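Local coordinates for protein tripeptidase (PDB 3RZA) that probably hydrolyses tripeptides as a metal-dependent peptidase of the M20 family, with zinc and calcium ions bound in this structure, at residues L31-I36 / P48-K53; D60-E65 / S174-A179; H284-F289 / V302-S307. One frame throughout, in Å; residues are numbered along the deposited sequence. Where two conformers were deposited one is given.

In the fold
Along the chain the three contacts follow one another in series. Contacts 1 and 2 are neighbours in the metal-binding part of the fold, their centres about 20 Å apart: helix 46-56, half of contact 1, leads directly into strand 60-63 of contact 2, and Lys51 forms a salt bridge to Glu63 between them. Contact 3 lies far off, its centre about 41 Å from that of contact 1 and about 36 Å from that of contact 2, and across the chain's centre from contact 1. It belongs to the helix-backed region around strands 194-209 and 299-312, consistent with the two-domain build of M20 peptidases. Contacts 2 and 3 both reach the large mixed sheet.

Contact 1 (L31-I36 / P48-K53)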
loop_
_atom_site.group_PDB
_atom_site.type_symbol
_atom_site.label_atom_id
_atom_site.label_comp_id
_atom_site.label_asym_id
_atom_site.label_seq_id
_atom_site.Cartn_x
_atom_site.Cartn_y
_atom_site.Cartn_z
ATOM N N LEU A 31 19.999 31.065 -16.142
ATOM C CA LEU A 31 19.352 31.526 -14.908
ATOM C C LEU A 31 17.932 32.052 -15.187
ATOM O O LEU A 31 16.994 31.741 -14.448
ATOM C CB LEU A 31 20.217 32.579 -14.177
ATOM C CG LEU A 31 21.586 32.096 -13.631
ATOM C CD1 LEU A 31 22.465 33.266 -13.207
ATOM C CD2 LEU A 31 21.461 31.097 -12.496
ATOM N N GLU A 32 17.773 32.772 -16.293
ATOM C CA GLU A 32 16.465 33.250 -16.733
ATOM C C GLU A 32 15.454 32.103 -16.916
ATOM O O GLU A 32 14.315 32.177 -16.410
ATOM C CB GLU A 32 16.601 34.043 -18.047
ATOM C CG GLU A 32 15.341 34.835 -18.433
ATOM C CD GLU A 32 15.414 35.480 -19.807
ATOM O OE1 GLU A 32 16.524 35.540 -20.414
ATOM O OE2 GLU A 32 14.339 35.942 -20.275
ATOM N N LEU A 33 15.888 31.041 -17.605
ATOM C CA LEU A 33 15.008 29.929 -17.942
ATOM C C LEU A 33 14.586 29.096 -16.739
ATOM O O LEU A 33 13.412 28.718 -16.663
ATOM C CB LEU A 33 15.618 29.026 -19.011
ATOM C CG LEU A 33 15.801 29.592 -20.414
ATOM C CD1 LEU A 33 16.544 28.563 -21.246
ATOM C CD2 LEU A 33 14.471 29.957 -21.074
ATOM N N VAL A 34 15.513 28.813 -15.809
ATOM C CA VAL A 34 15.182 28.000 -14.602
ATOM C C VAL A 34 14.127 28.692 -13.702
ATOM O O VAL A 34 13.239 28.030 -13.158
ATOM C CB VAL A 34 16.427 27.589 -13.761
ATOM C CG1 VAL A 34 17.413 26.737 -14.605
ATOM C CG2 VAL A 34 17.113 28.801 -13.142
ATOM N N GLN A 35 14.152 30.025 -13.672
ATOM C CA GLN A 35 13.199 30.817 -12.908
ATOM C C GLN A 35 11.797 30.970 -13.540
ATOM O O GLN A 35 10.960 31.651 -12.972
ATOM C CB GLN A 35 13.815 32.195 -12.607
ATOM C CG GLN A 35 15.055 32.110 -11.699
ATOM C CD GLN A 35 15.706 33.452 -11.485
ATOM O OE1 GLN A 35 15.298 34.211 -10.622
ATOM N NE2 GLN A 35 16.706 33.765 -12.299
ATOM N N ILE A 36 11.556 30.382 -14.720
ATOM C CA ILE A 36 10.213 30.302 -15.298
ATOM C C ILE A 36 9.713 28.890 -15.028
ATOM O O ILE A 36 10.248 27.937 -15.597
ATOM C CB ILE A 36 10.215 30.553 -16.824
ATOM C CG1 ILE A 36 10.709 31.965 -17.164
ATOM C CG2 ILE A 36 8.815 30.379 -17.374
ATOM C CD1 ILE A 36 11.342 32.067 -18.541
ATOM N N PRO A 48 5.414 30.183 -24.892
ATOM C CA PRO A 48 5.478 31.446 -25.672
ATOM C C PRO A 48 6.707 32.337 -25.397
ATOM O O PRO A 48 7.095 33.101 -26.275
ATOM C CB PRO A 48 4.179 32.196 -25.267
ATOM C CG PRO A 48 3.361 31.236 -24.528
ATOM C CD PRO A 48 4.262 30.198 -23.969
ATOM N N ILE A 49 7.290 32.263 -24.198
ATOM C CA ILE A 49 8.558 32.980 -23.900
ATOM C C ILE A 49 9.729 32.424 -24.738
ATOM O O ILE A 49 10.473 33.191 -25.352
ATOM C CB ILE A 49 8.906 32.946 -22.393
ATOM C CG1 ILE A 49 7.866 33.762 -21.566
ATOM C CG2 ILE A 49 10.282 33.487 -22.171
ATOM C CD1 ILE A 49 7.972 33.578 -20.021
ATOM N N LEU A 50 9.841 31.101 -24.812
ATOM C CA LEU A 50 10.831 30.458 -25.667
ATOM C C LEU A 50 10.616 30.733 -27.149
ATOM O O LEU A 50 11.576 31.017 -27.856
ATOM C CB LEU A 50 10.884 28.944 -25.431
ATOM C CG LEU A 50 11.547 28.459 -24.160
ATOM C CD1 LEU A 50 11.225 27.005 -23.963
ATOM C CD2 LEU A 50 13.038 28.648 -24.211
ATOM N N LYS A 51 9.372 30.627 -27.609
ATOM C CA LYS A 51 9.017 30.936 -29.000
ATOM C C LYS A 51 9.561 32.292 -29.436
ATOM O O LYS A 51 10.234 32.371 -30.467
ATOM C CB LYS A 51 7.498 30.884 -29.219
ATOM C CG LYS A 51 7.048 31.303 -30.636
ATOM C CD LYS A 51 5.586 30.972 -30.896
ATOM C CE LYS A 51 5.276 31.052 -32.385
ATOM N NZ LYS A 51 3.861 30.767 -32.685
ATOM N N GLU A 52 9.306 33.334 -28.639
ATOM C CA GLU A 52 9.809 34.692 -28.961
ATOM C C GLU A 52 11.338 34.800 -29.008
ATOM O O GLU A 52 11.869 35.561 -29.815
ATOM C CB GLU A 52 9.317 35.735 -27.956
ATOM C CG GLU A 52 7.786 36.014 -27.903
ATOM C CD GLU A 52 7.145 36.232 -29.249
ATOM O OE1 GLU A 52 7.737 36.930 -30.106
ATOM O OE2 GLU A 52 6.039 35.695 -29.460
ATOM N N LYS A 53 12.026 34.074 -28.124
ATOM C CA LYS A 53 13.486 34.022 -28.154
ATOM C C LYS A 53 14.008 33.433 -29.469
ATOM O O LYS A 53 14.928 33.987 -30.051
ATOM C CB LYS A 53 14.048 33.254 -26.965
ATOM C CG LYS A 53 13.886 33.996 -25.666
ATOM C CD LYS A 53 14.489 33.275 -24.485
ATOM C CE LYS A 53 14.234 34.055 -23.188
ATOM N NZ LYS A 53 14.947 35.368 -23.164
#
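Leu33 and Leu50 meet where two successive helices of the M20 peptidase fold, 23-34 and 46-56, lie side by side over helix 128-147. Their apolar contact is the buried part of the interface. The two side chains cross at about a right angle, with CD2 of Leu33 3.7 Å from CD2 of Leu50, and both also rest on Leu134 of helix 128-147. Leu50 additionally touches Met99, and its side chain is about 13 Å from the bound zinc ion.

A second apolar pair, nearer the surface, joins Ile36, just past the end of the first helix, to Ile49 of the second. The two reach toward each other tip to tip, and CD1 of Ile36 sits 4.0 Å from CD1 of Ile49 and equally far from its CG2.

Among the polar interactions, NZ of Lys131 donates hydrogen bonds to the carbonyl oxygens of Leu33 and Ile36. Across the contact, Glu32 and Lys53 approach from opposite directions to form a salt bridge. Glu32 is almost fully extended, with CG anti to the backbone N (chi1 -168°), which carries its carboxylate out toward the lysine. Lys53 is extended beyond CG until its last bond, where a turn at chi4 (-66°) swings the ammonium toward the acid. NZ bonds OE2 of Glu32 at 3.0 Å, on the syn side but 33° out of the carboxylate plane, and more weakly OE1 of Glu32 at 3.2 Å.

Contact 2 (D60-E65 / S174-A179); sequences DVKEDE and SELLDA
Leu176 lays its forked end against Lys62 and Asp64, packing a short 3-10 segment onto strand 60-63, which pairs with strand 77-81 in the large mixed sheet of this alpha/beta fold. With CG anti to its own carbonyl carbon (chi1 -63°), Leu176 sets out toward the strand, and its two methyls divide between alternate residues. CD2 lies 4.1 Å from CB of Lys62, while CD1 comes to 3.9 Å from CB of Asp64. The side-chain part of the contact is therefore made by the bases of two polar residues. Leu176 also touches Val78 of the adjoining strand.

The polar ends turn elsewhere. Lys62 starts out toward Leu176 but bends at chi2 (-130°) and again at chi4, so that its end leads away from the leucine, to the side on which Asp60 lies; a salt bridge to Asp60 is tentative, since that aspartate was modelled in two conformers. Asp64 holds CG between its backbone N and carbonyl carbon (chi1 66°), and its carboxylate is bound on both oxygens: OD1 by the backbone N of Ala66, as in an Asx turn, and OD2 by the side chain of Asn76. The chain goes on from this turn to Ala67, which is part of a calcium site.

Glu63, between them, points away from Leu176, and its carboxylate forms a salt bridge with Lys51 of helix 46-56. What Glu63 gives to the contact is its backbone: its carbonyl O lies 4.2 Å from CD1 of Leu176.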
loop_
_atom_site.group_PDB
_atom_site.type_symbol
_atom_site.label_atom_id
_atom_site.label_comp_id
_atom_site.label_asym_id
_atom_site.label_seq_id
_atom_site.Cartn_x
_atom_site.Cartn_y
_atom_site.Cartn_z
ATOM N N ASP A 60 12.270 30.632 -38.335
ATOM C CA ASP A 60 10.828 30.434 -38.612
ATOM C C ASP A 60 10.320 29.370 -37.643
ATOM O O ASP A 60 10.737 28.199 -37.699
ATOM C CB ASP A 60 10.557 30.018 -40.073
ATOM C CG ASP A 60 9.035 29.954 -40.411
ATOM O OD1 ASP A 60 8.403 28.908 -40.148
ATOM O OD2 ASP A 60 8.480 30.938 -40.961
ATOM N N VAL A 61 9.416 29.770 -36.746
ATOM C CA VAL A 61 8.921 28.873 -35.692
ATOM C C VAL A 61 7.521 28.382 -36.026
ATOM O O VAL A 61 6.647 29.184 -36.277
ATOM C CB VAL A 61 8.930 29.576 -34.325
ATOM C CG1 VAL A 61 8.290 28.687 -33.260
ATOM C CG2 VAL A 61 10.362 29.909 -33.944
ATOM N N LYS A 62 7.344 27.057 -36.055
ATOM C CA LYS A 62 6.037 26.429 -36.213
ATOM C C LYS A 62 5.721 25.633 -34.962
ATOM O O LYS A 62 6.637 25.138 -34.284
ATOM C CB LYS A 62 5.987 25.521 -37.463
ATOM C CG LYS A 62 6.311 26.267 -38.789
ATOM C CD LYS A 62 5.284 26.026 -39.885
ATOM C CE LYS A 62 5.713 26.659 -41.231
ATOM N NZ LYS A 62 5.667 28.152 -41.237
ATOM N N GLU A 63 4.415 25.536 -34.669
ATOM C CA GLU A 63 3.871 24.799 -33.532
ATOM C C GLU A 63 3.040 23.658 -34.084
ATOM O O GLU A 63 2.360 23.833 -35.077
ATOM C CB GLU A 63 2.938 25.680 -32.695
ATOM C CG GLU A 63 3.580 26.893 -32.080
ATOM C CD GLU A 63 2.694 27.571 -31.045
ATOM O OE1 GLU A 63 2.145 26.885 -30.149
ATOM O OE2 GLU A 63 2.539 28.800 -31.130
ATOM N N ASP A 64 3.050 22.522 -33.398
ATOM C CA ASP A 64 2.128 21.414 -33.713
ATOM C C ASP A 64 0.846 21.571 -32.846
ATOM O O ASP A 64 0.521 22.700 -32.439
ATOM C CB ASP A 64 2.864 20.055 -33.567
ATOM C CG ASP A 64 3.286 19.739 -32.145
ATOM O OD1 ASP A 64 2.868 20.406 -31.177
ATOM O OD2 ASP A 64 4.078 18.814 -32.007
ATOM N N GLU A 65 0.146 20.473 -32.555
ATOM C CA GLU A 65 -1.077 20.506 -31.746
ATOM C C GLU A 65 -1.000 19.572 -30.528
ATOM O O GLU A 65 -2.011 18.980 -30.116
ATOM C CB GLU A 65 -2.285 20.160 -32.629
ATOM C CG GLU A 65 -2.442 21.072 -33.855
ATOM C CD GLU A 65 -3.763 20.849 -34.624
ATOM O OE1 GLU A 65 -4.637 20.101 -34.140
ATOM O OE2 GLU A 65 -3.921 21.437 -35.725
ATOM N N SER A 174 5.491 14.853 -37.213
ATOM C CA SER A 174 6.753 14.525 -37.878
ATOM C C SER A 174 6.926 15.165 -39.254
ATOM O O SER A 174 8.032 15.217 -39.757
ATOM C CB SER A 174 6.912 12.998 -38.003
ATOM O OG SER A 174 6.007 12.450 -38.941
ATOM N N GLU A 175 5.840 15.626 -39.868
ATOM C CA GLU A 175 5.930 16.353 -41.140
ATOM C C GLU A 175 6.505 17.778 -41.024
ATOM O O GLU A 175 6.924 18.347 -42.023
ATOM C CB GLU A 175 4.579 16.339 -41.854
ATOM C CG GLU A 175 4.273 14.940 -42.400
ATOM C CD GLU A 175 2.846 14.762 -42.810
ATOM O OE1 GLU A 175 2.378 15.525 -43.697
ATOM O OE2 GLU A 175 2.191 13.839 -42.262
ATOM N N LEU A 176 6.551 18.327 -39.814
ATOM C CA LEU A 176 7.319 19.539 -39.536
ATOM C C LEU A 176 8.846 19.317 -39.547
ATOM O O LEU A 176 9.586 20.287 -39.675
ATOM C CB LEU A 176 6.884 20.156 -38.200
ATOM C CG LEU A 176 5.427 20.636 -38.110
ATOM C CD1 LEU A 176 5.045 21.021 -36.678
ATOM C CD2 LEU A 176 5.157 21.811 -39.079
ATOM N N LEU A 177 9.306 18.063 -39.398
ATOM C CA LEU A 177 10.734 17.758 -39.327
ATOM C C LEU A 177 11.345 17.623 -40.708
ATOM O O LEU A 177 10.724 17.094 -41.615
ATOM C CB LEU A 177 10.989 16.464 -38.534
ATOM C CG LEU A 177 10.468 16.362 -37.095
ATOM C CD1 LEU A 177 11.132 15.187 -36.390
ATOM C CD2 LEU A 177 10.690 17.645 -36.297
ATOM N N ASP A 178 12.587 18.086 -40.841
ATOM C CA ASP A 178 13.339 18.009 -42.093
ATOM C C ASP A 178 14.817 18.013 -41.708
ATOM O O ASP A 178 15.442 19.093 -41.590
ATOM C CB ASP A 178 12.978 19.186 -43.023
ATOM C CG ASP A 178 13.705 19.140 -44.351
ATOM O OD1 ASP A 178 14.046 18.044 -44.818
ATOM O OD2 ASP A 178 13.911 20.210 -44.955
ATOM N N ALA A 179 15.344 16.814 -41.436
ATOM C CA ALA A 179 16.738 16.632 -41.016
ATOM C C ALA A 179 17.246 15.273 -41.471
ATOM O O ALA A 179 16.483 14.316 -41.515
ATOM C CB ALA A 179 16.847 16.750 -39.497
#

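Contact 3 (H284-F289 / V302-S307); sequences HMTDVF and VTVEQS. With PEG (di(hydroxyethyl)ether), chain J.
Val302 wedges its two methyls against Thr286 and Phe289, residues three apart on the helix; Phe289 points toward the strand, and Thr286 reaches it from the flank. This is the tight end of the contact. CG1 of Val302, anti to the backbone N (chi1 178°), is pressed to 3.6 Å from OG1 of Thr286 and to 4.0 Å from its CG2. The other branch, CG2, lies 3.9 Å from CB of Phe289 and approaches that ring obliquely. The hydroxyl's approach to the valine is van der Waals only; the polar need of OG1 is met by the carbonyl O of Val282, one turn earlier, in a hydrogen bond that would help hold oxygen and methyl against the valine.

Further along the strand the packing opens out. Val304 still points toward the helix, but it is exposed and was modelled in two conformers, so its slight approach to Thr286 carries little weight. Thr303, between the two valines, turns away. At Gln306 the backbone faces a bound di(hydroxyethyl)ether, probably from the crystallisation liquor: its N donates to O2 of the ether over 3.1 Å in a nearly straight bond (178°). The ether's C3 lies 3.5 Å from CG of Glu305.

The segments 284-289 and 302-307 run almost antiparallel (168°), their axes 9.4 Å apart at closest. Helix 275-295 turns back into strand 299-312 and packs on its sheet with strand 194-209, consistent with the smaller, sheet-and-helix domain of M20 peptidases. Ile204 of strand 194-209 touches Thr286 and selenomethionine Met285, while buried Phe289 also touches Ala231 of helix 224-234 and Met235 just after it.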
loop_
_atom_site.group_PDB
_atom_site.type_symbol
_atom_site.label_atom_id
_atom_site.label_comp_id
_atom_site.label_asym_id
_atom_site.label_seq_id
_atom_site.Cartn_x
_atom_site.Cartn_y
_atom_site.Cartn_z
ATOM N N HIS A 284 8.001 -13.921 -19.768
ATOM C CA HIS A 284 8.407 -14.670 -18.563
ATOM C C HIS A 284 7.688 -14.204 -17.282
ATOM O O HIS A 284 7.161 -15.041 -16.539
ATOM C CB HIS A 284 9.933 -14.607 -18.383
ATOM C CG HIS A 284 10.403 -15.071 -17.050
ATOM N ND1 HIS A 284 10.321 -16.384 -16.658
ATOM C CD2 HIS A 284 10.979 -14.403 -16.020
ATOM C CE1 HIS A 284 10.820 -16.513 -15.440
ATOM N NE2 HIS A 284 11.227 -15.328 -15.029
HETATM N N MSE A 285 7.642 -12.881 -17.071
HETATM C CA MSE A 285 6.994 -12.274 -15.883
HETATM C C MSE A 285 5.469 -12.515 -15.912
HETATM O O MSE A 285 4.887 -12.978 -14.943
HETATM C CB MSE A 285 7.278 -10.773 -15.821
HETATM C CG MSE A 285 8.739 -10.414 -15.580
HETATM SE SE MSE A 285 9.150 -8.541 -15.964
HETATM C CE MSE A 285 8.576 -7.844 -14.279
ATOM N N THR A 286 4.854 -12.229 -17.051
ATOM C CA THR A 286 3.438 -12.555 -17.311
ATOM C C THR A 286 3.110 -14.023 -17.022
ATOM O O THR A 286 2.225 -14.322 -16.191
ATOM C CB THR A 286 3.090 -12.237 -18.779
ATOM O OG1 THR A 286 3.386 -10.863 -19.032
ATOM C CG2 THR A 286 1.605 -12.563 -19.110
ATOM N N ASP A 287 3.853 -14.927 -17.641
ATOM C CA ASP A 287 3.625 -16.377 -17.438
ATOM C C ASP A 287 3.784 -16.828 -15.991
ATOM O O ASP A 287 2.970 -17.625 -15.515
ATOM C CB ASP A 287 4.539 -17.232 -18.335
ATOM C CG ASP A 287 4.173 -17.146 -19.829
ATOM O OD1 ASP A 287 3.054 -16.718 -20.174
ATOM O OD2 ASP A 287 5.015 -17.521 -20.664
ATOM N N VAL A 288 4.787 -16.289 -15.289
ATOM C CA VAL A 288 5.013 -16.654 -13.887
ATOM C C VAL A 288 3.880 -16.157 -12.966
ATOM O O VAL A 288 3.395 -16.919 -12.128
ATOM C CB VAL A 288 6.420 -16.212 -13.382
ATOM C CG1 VAL A 288 6.515 -16.346 -11.895
ATOM C CG2 VAL A 288 7.505 -17.089 -14.054
ATOM N N PHE A 289 3.423 -14.920 -13.162
ATOM C CA PHE A 289 2.237 -14.417 -12.439
ATOM C C PHE A 289 0.981 -15.268 -12.671
ATOM O O PHE A 289 0.343 -15.699 -11.715
ATOM C CB PHE A 289 1.918 -12.950 -12.833
ATOM C CG PHE A 289 2.798 -11.920 -12.172
ATOM C CD1 PHE A 289 2.979 -11.908 -10.790
ATOM C CD2 PHE A 289 3.425 -10.937 -12.936
ATOM C CE1 PHE A 289 3.772 -10.951 -10.171
ATOM C CE2 PHE A 289 4.212 -9.959 -12.324
ATOM C CZ PHE A 289 4.391 -9.977 -10.923
ATOM N N VAL A 302 -2.668 -9.447 -15.882
ATOM C CA VAL A 302 -1.389 -8.822 -16.224
ATOM C C VAL A 302 -1.621 -7.914 -17.432
ATOM O O VAL A 302 -2.263 -8.346 -18.402
ATOM C CB VAL A 302 -0.325 -9.874 -16.508
ATOM C CG1 VAL A 302 1.026 -9.216 -16.933
ATOM C CG2 VAL A 302 -0.143 -10.768 -15.264
ATOM N N THR A 303 -1.233 -6.631 -17.310
ATOM C CA THR A 303 -1.309 -5.660 -18.434
ATOM C C THR A 303 0.056 -5.072 -18.695
ATOM O O THR A 303 0.785 -4.792 -17.742
ATOM C CB THR A 303 -2.331 -4.516 -18.185
ATOM O OG1 THR A 303 -1.990 -3.794 -16.995
ATOM C CG2 THR A 303 -3.742 -5.067 -18.060
ATOM N N VAL A 304 0.392 -4.897 -19.987
ATOM C CA VAL A 304 1.708 -4.423 -20.424
ATOM C C VAL A 304 1.549 -3.124 -21.239
ATOM O O VAL A 304 0.524 -2.919 -21.925
ATOM C CB VAL A 304 2.443 -5.517 -21.266
ATOM C CG1 VAL A 304 3.829 -5.057 -21.700
ATOM C CG2 VAL A 304 2.545 -6.825 -20.478
ATOM N N GLU A 305 2.555 -2.260 -21.177
ATOM C CA GLU A 305 2.593 -1.039 -21.967
ATOM C C GLU A 305 4.054 -0.758 -22.344
ATOM O O GLU A 305 4.918 -0.835 -21.479
ATOM C CB GLU A 305 2.042 0.088 -21.133
ATOM C CG GLU A 305 1.692 1.311 -21.878
ATOM C CD GLU A 305 1.436 2.454 -20.939
ATOM O OE1 GLU A 305 0.536 2.316 -20.087
ATOM O OE2 GLU A 305 2.169 3.465 -21.024
ATOM N N GLN A 306 4.328 -0.457 -23.617
ATOM C CA GLN A 306 5.674 -0.018 -24.029
ATOM C C GLN A 306 5.810 1.461 -23.733
ATOM O O GLN A 306 5.105 2.267 -24.313
ATOM C CB GLN A 306 5.922 -0.279 -25.509
ATOM C CG GLN A 306 7.345 0.142 -25.972
ATOM C CD GLN A 306 7.658 -0.324 -27.360
ATOM O OE1 GLN A 306 7.790 -1.525 -27.614
ATOM N NE2 GLN A 306 7.787 0.613 -28.273
ATOM N N SER A 307 6.715 1.824 -22.830
ATOM C CA SER A 307 7.004 3.249 -22.567
ATOM C C SER A 307 7.747 3.920 -23.751
ATOM O O SER A 307 7.378 5.012 -24.187
ATOM C CB SER A 307 7.826 3.407 -21.295
ATOM O OG SER A 307 7.225 2.747 -20.190
HETATM C C1 PEG J . 1.799 -2.879 -26.744
HETATM O O1 PEG J . 2.768 -3.909 -26.491
HETATM C C2 PEG J . 1.644 -1.989 -25.513
HETATM O O2 PEG J . 2.104 -0.653 -25.802
HETATM C C3 PEG J . 1.274 0.380 -25.241
#